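Local coordinates for protein CsuE (Acinetobacter baumannii, PDB 6FJY), which forms the tip adhesion subunit of archaic chaperone-usher Csu pili and probably mediates attachment to surfaces during biofilm formation, at residues V202-G207 and Y283-K288; V218-G223 and D254-G259. All coordinates share one frame; numbering follows the deposited sequence.

Of the four segments, 202-207 on strand 202-210 comes first along the chain, well after the N-terminal strands; its strand ends at C210, in disulfide linkage with C181, and much later strand 279-289 returns antiparallel beside it, so contact 1 closes a long loop. Contact 2 is nested inside that loop: strand 217-220, which follows 202-210 directly, and the turn after it meet the loop 254-259 between strands 242-249 and 263-264. The centres lie about 13 Å apart, and the two contacts touch chiefly through W256, whose ring packs on M206, Y283 and F285; Y283 also packs on V218. Contact 1 is a strand pair within one layer of the Ig-like sandwich, while contact 2 joins strand 217-220 to a connecting loop whose indole enters the core.

Contact 1: V202-G207 and Y283-K288; sequences VQSSMG and YVFTTK
The F285 ring overlaps the backbone of S204 and S205 on the neighbouring strand: S204 CA sits over one of its faces, and F285 CE1 comes within 3.4 Å of S205 N. With CG placed between its own backbone N and carbonyl carbon (chi1 68°), the ring is tipped across the strand boundary. Its CZ reaches S204 CB at 3.8 Å. Further along, M206 crosses F285 at about a right angle, CG touching F285 CE1 at 3.9 Å. M206 SD is 5.3 Å from the ring centroid, obliquely placed, a Met-aromatic contact. M206 also packs on W256.

The two segments are antiparallel neighbours in the Ig-like beta sandwich of this pilus subunit. Three hydrogen-bonded pairs, V202 with T287, S204 with F285 and M206 with Y283, each contribute two backbone bonds; T287 N to V202 O, for example, measures 2.9 Å. The non-hydrogen-bonded pairs Q203 with T286 and S205 with V284 alternate with them and bring CA-H groups against carbonyls, S205 CA lying 3.1 Å from Y283 O. The strand directions are 145° apart, a marked twist.

The alternation sorts the side chains onto two faces. V202, S204, M206, Y283, F285 and T287 share the one where V188 of strand 188-189 touches V202, S204, F285 and T287, and where M206 and Y283 meet V218. The other face is more polar and carries Q203, S205, V284 and T286. There the extended Q203 chain passes across V284, its OE1 3.4 Å from V284 CG1. T286 OG1, buried beside Q203 CG, is hydrogen-bonded to N250 O, joining strand 279-289 to N250, just past its other neighbour, strand 242-249.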
# COMPACT_ATOMS: atom_id res chain seq x y z
N VAL D 202 -11.54 17.68 -29.86
CA VAL D 202 -12.13 16.50 -29.24
C VAL D 202 -12.21 16.74 -27.74
O VAL D 202 -11.19 17.02 -27.09
CB VAL D 202 -11.32 15.23 -29.54
CG1 VAL D 202 -11.96 14.00 -28.90
CG2 VAL D 202 -11.11 15.04 -31.04
N GLN D 203 -13.42 16.64 -27.18
CA GLN D 203 -13.60 16.64 -25.74
C GLN D 203 -13.62 15.19 -25.27
O GLN D 203 -14.47 14.40 -25.70
CB GLN D 203 -14.88 17.39 -25.36
CG GLN D 203 -14.99 17.71 -23.86
CD GLN D 203 -16.26 18.46 -23.49
OE1 GLN D 203 -17.10 17.95 -22.73
NE2 GLN D 203 -16.40 19.68 -24.00
N SER D 204 -12.66 14.83 -24.42
CA SER D 204 -12.62 13.50 -23.80
C SER D 204 -12.55 13.64 -22.28
O SER D 204 -12.88 14.70 -21.73
CB SER D 204 -11.44 12.69 -24.33
OG SER D 204 -11.40 11.39 -23.75
N SER D 205 -12.13 12.58 -21.60
CA SER D 205 -12.08 12.61 -20.15
C SER D 205 -11.13 11.52 -19.64
O SER D 205 -10.83 10.55 -20.34
CB SER D 205 -13.48 12.44 -19.53
OG SER D 205 -14.02 11.15 -19.76
N MET D 206 -10.67 11.72 -18.41
CA MET D 206 -9.93 10.72 -17.65
C MET D 206 -10.71 10.40 -16.38
O MET D 206 -11.45 11.24 -15.86
CB MET D 206 -8.51 11.22 -17.29
CG MET D 206 -7.59 11.38 -18.47
SD MET D 206 -6.06 12.18 -18.03
CE MET D 206 -5.82 11.39 -16.49
N GLY D 207 -10.55 9.17 -15.90
CA GLY D 207 -11.25 8.73 -14.71
C GLY D 207 -10.32 8.15 -13.67
O GLY D 207 -9.49 7.29 -13.98
N TYR D 283 -12.07 13.91 -15.19
CA TYR D 283 -11.41 15.13 -15.66
C TYR D 283 -11.72 15.29 -17.15
O TYR D 283 -11.12 14.61 -17.99
CB TYR D 283 -9.90 15.08 -15.42
CG TYR D 283 -9.51 14.87 -13.97
CD1 TYR D 283 -9.50 13.59 -13.40
CD2 TYR D 283 -9.14 15.95 -13.17
CE1 TYR D 283 -9.13 13.40 -12.08
CE2 TYR D 283 -8.79 15.77 -11.84
CZ TYR D 283 -8.78 14.50 -11.30
OH TYR D 283 -8.44 14.32 -9.99
N VAL D 284 -12.63 16.19 -17.46
CA VAL D 284 -12.97 16.51 -18.84
C VAL D 284 -11.89 17.41 -19.40
O VAL D 284 -11.36 18.29 -18.71
CB VAL D 284 -14.36 17.16 -18.92
CG1 VAL D 284 -14.68 17.61 -20.35
CG2 VAL D 284 -15.41 16.17 -18.44
N PHE D 285 -11.53 17.18 -20.66
CA PHE D 285 -10.46 17.94 -21.28
C PHE D 285 -10.66 17.96 -22.79
O PHE D 285 -11.35 17.11 -23.36
CB PHE D 285 -9.08 17.37 -20.93
CG PHE D 285 -8.79 16.00 -21.51
CD1 PHE D 285 -9.16 14.85 -20.82
CD2 PHE D 285 -8.12 15.87 -22.72
CE1 PHE D 285 -8.88 13.60 -21.35
CE2 PHE D 285 -7.83 14.62 -23.24
CZ PHE D 285 -8.22 13.49 -22.56
N THR D 286 -10.06 18.97 -23.42
CA THR D 286 -10.23 19.22 -24.84
C THR D 286 -8.87 19.23 -25.50
O THR D 286 -7.95 19.92 -25.04
CB THR D 286 -10.94 20.54 -25.08
OG1 THR D 286 -12.26 20.47 -24.52
CG2 THR D 286 -11.05 20.81 -26.56
N THR D 287 -8.73 18.44 -26.56
CA THR D 287 -7.51 18.34 -27.35
C THR D 287 -7.74 19.11 -28.65
O THR D 287 -8.59 18.72 -29.47
CB THR D 287 -7.16 16.88 -27.62
OG1 THR D 287 -7.25 16.14 -26.39
CG2 THR D 287 -5.76 16.75 -28.18
N LYS D 288 -7.02 20.21 -28.83
CA LYS D 288 -7.18 21.10 -29.98
C LYS D 288 -5.92 21.11 -30.83
O LYS D 288 -4.81 20.86 -30.34
CB LYS D 288 -7.49 22.54 -29.54
CG LYS D 288 -8.73 22.73 -28.69
CD LYS D 288 -8.76 24.15 -28.09
CE LYS D 288 -9.95 24.32 -27.13
NZ LYS D 288 -9.97 25.65 -26.44

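Contact 2: V218-G223 and D254-G259; sequences VSLNNG and DRWGSG
The W256 indole carries L220 on one face and the V218 carbonyl at its edge. L220 CD1 lies over that face, nearest W256 CD2 on the bond shared by the two rings (3.6 Å), and L220 CG stands almost directly above the five-membered ring in a CH-pi contact, 3.8 Å from its centroid. At the edge, W256 NE1 donates a nearly straight bond of 3.2 Å to V218 O; the acceptor is in the ring plane, but the donor stands well above the plane of the carbonyl. V218 CG1 meets W256 CZ2 at 3.5 Å. The in-plane bond at NE1 and the leucine over one face together limit the rotation of the indole, and W263 packs edge-to-face with it.

In this Ig-like sandwich strand 217-220 has strand 302-311 as a neighbour, and V218 and L220 both touch V308 there. Loop 254-259 runs roughly at right angles to the end of strand 217-220, and L220 N donates to G257 O (3.0 Å).

N222 OD1 meets the edge of the R255 guanidinium, where NH2 donates to it (2.9 Å) in the guanidinium plane, with the amide plane turned 54° away. With CG anti to the backbone N (chi1 -164°) and the chain extended from CG to NE, the guanidinium reaches N222. R255 NE is in a salt bridge with D246 OD2 and NH1 with E261 OE1, so all three nitrogens are engaged. N221 OD1 accepts from G223 N, an Asx turn just past the strand.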
# COMPACT_ATOMS: atom_id res chain seq x y z
N VAL D 218 -2.71 15.61 -10.72
CA VAL D 218 -2.62 15.03 -12.06
C VAL D 218 -1.92 16.04 -12.95
O VAL D 218 -2.40 17.16 -13.12
CB VAL D 218 -4.01 14.68 -12.62
CG1 VAL D 218 -3.86 13.83 -13.86
CG2 VAL D 218 -4.85 13.97 -11.59
N SER D 219 -0.79 15.63 -13.52
CA SER D 219 -0.05 16.48 -14.45
C SER D 219 0.12 15.76 -15.78
O SER D 219 0.09 14.53 -15.87
CB SER D 219 1.31 16.86 -13.88
OG SER D 219 1.17 17.64 -12.71
N LEU D 220 0.30 16.57 -16.83
CA LEU D 220 0.56 16.07 -18.17
C LEU D 220 1.84 16.70 -18.69
O LEU D 220 2.02 17.92 -18.58
CB LEU D 220 -0.60 16.36 -19.13
CG LEU D 220 -2.00 15.81 -18.83
CD1 LEU D 220 -2.93 16.13 -19.97
CD2 LEU D 220 -1.99 14.31 -18.57
N ASN D 221 2.72 15.88 -19.24
CA ASN D 221 3.97 16.37 -19.80
C ASN D 221 3.69 17.03 -21.15
O ASN D 221 2.54 17.29 -21.51
CB ASN D 221 4.99 15.23 -19.90
CG ASN D 221 4.71 14.28 -21.06
OD1 ASN D 221 3.57 14.14 -21.51
ND2 ASN D 221 5.75 13.64 -21.54
N ASN D 222 4.75 17.30 -21.91
CA ASN D 222 4.64 17.90 -23.24
C ASN D 222 4.84 16.87 -24.35
O ASN D 222 5.12 17.25 -25.49
CB ASN D 222 5.63 19.04 -23.37
CG ASN D 222 5.29 20.22 -22.48
OD1 ASN D 222 4.12 20.46 -22.19
ND2 ASN D 222 6.30 20.96 -22.06
N GLY D 223 4.72 15.59 -24.03
CA GLY D 223 4.74 14.56 -25.06
C GLY D 223 6.14 14.23 -25.56
O GLY D 223 7.16 14.59 -24.97
N ASP D 254 -7.58 27.17 -19.87
CA ASP D 254 -6.54 26.82 -18.92
C ASP D 254 -5.77 25.62 -19.45
O ASP D 254 -6.36 24.58 -19.74
CB ASP D 254 -7.14 26.52 -17.55
CG ASP D 254 -7.50 27.77 -16.79
OD1 ASP D 254 -7.19 28.87 -17.28
OD2 ASP D 254 -8.11 27.64 -15.70
N ARG D 255 -4.45 25.76 -19.58
CA ARG D 255 -3.65 24.66 -20.08
C ARG D 255 -3.45 23.60 -19.00
O ARG D 255 -3.20 23.92 -17.83
CB ARG D 255 -2.30 25.18 -20.57
CG ARG D 255 -1.60 24.19 -21.43
CD ARG D 255 -0.27 24.69 -21.94
NE ARG D 255 0.37 23.67 -22.77
CZ ARG D 255 1.35 22.88 -22.35
NH1 ARG D 255 1.81 23.01 -21.12
NH2 ARG D 255 1.87 21.97 -23.16
N TRP D 256 -3.58 22.32 -19.38
CA TRP D 256 -3.33 21.17 -18.51
C TRP D 256 -1.92 20.68 -18.81
O TRP D 256 -1.68 20.02 -19.82
CB TRP D 256 -4.35 20.06 -18.73
CG TRP D 256 -4.34 19.00 -17.72
CD1 TRP D 256 -3.53 18.92 -16.61
CD2 TRP D 256 -5.19 17.85 -17.68
NE1 TRP D 256 -3.83 17.80 -15.89
CE2 TRP D 256 -4.84 17.12 -16.52
CE3 TRP D 256 -6.21 17.37 -18.50
CZ2 TRP D 256 -5.47 15.93 -16.18
CZ3 TRP D 256 -6.84 16.18 -18.16
CH2 TRP D 256 -6.47 15.48 -17.00
N GLY D 257 -0.98 21.04 -17.95
CA GLY D 257 0.41 20.63 -18.05
C GLY D 257 0.90 20.16 -16.70
O GLY D 257 0.21 19.44 -15.98
N SER D 258 2.11 20.58 -16.35
CA SER D 258 2.71 20.29 -15.06
C SER D 258 2.95 21.59 -14.30
O SER D 258 2.55 22.68 -14.74
CB SER D 258 4.02 19.51 -15.22
OG SER D 258 4.98 20.26 -15.93
N GLY D 259 3.60 21.46 -13.15
CA GLY D 259 3.87 22.59 -12.28
C GLY D 259 2.63 23.38 -11.92
O GLY D 259 1.73 22.88 -11.23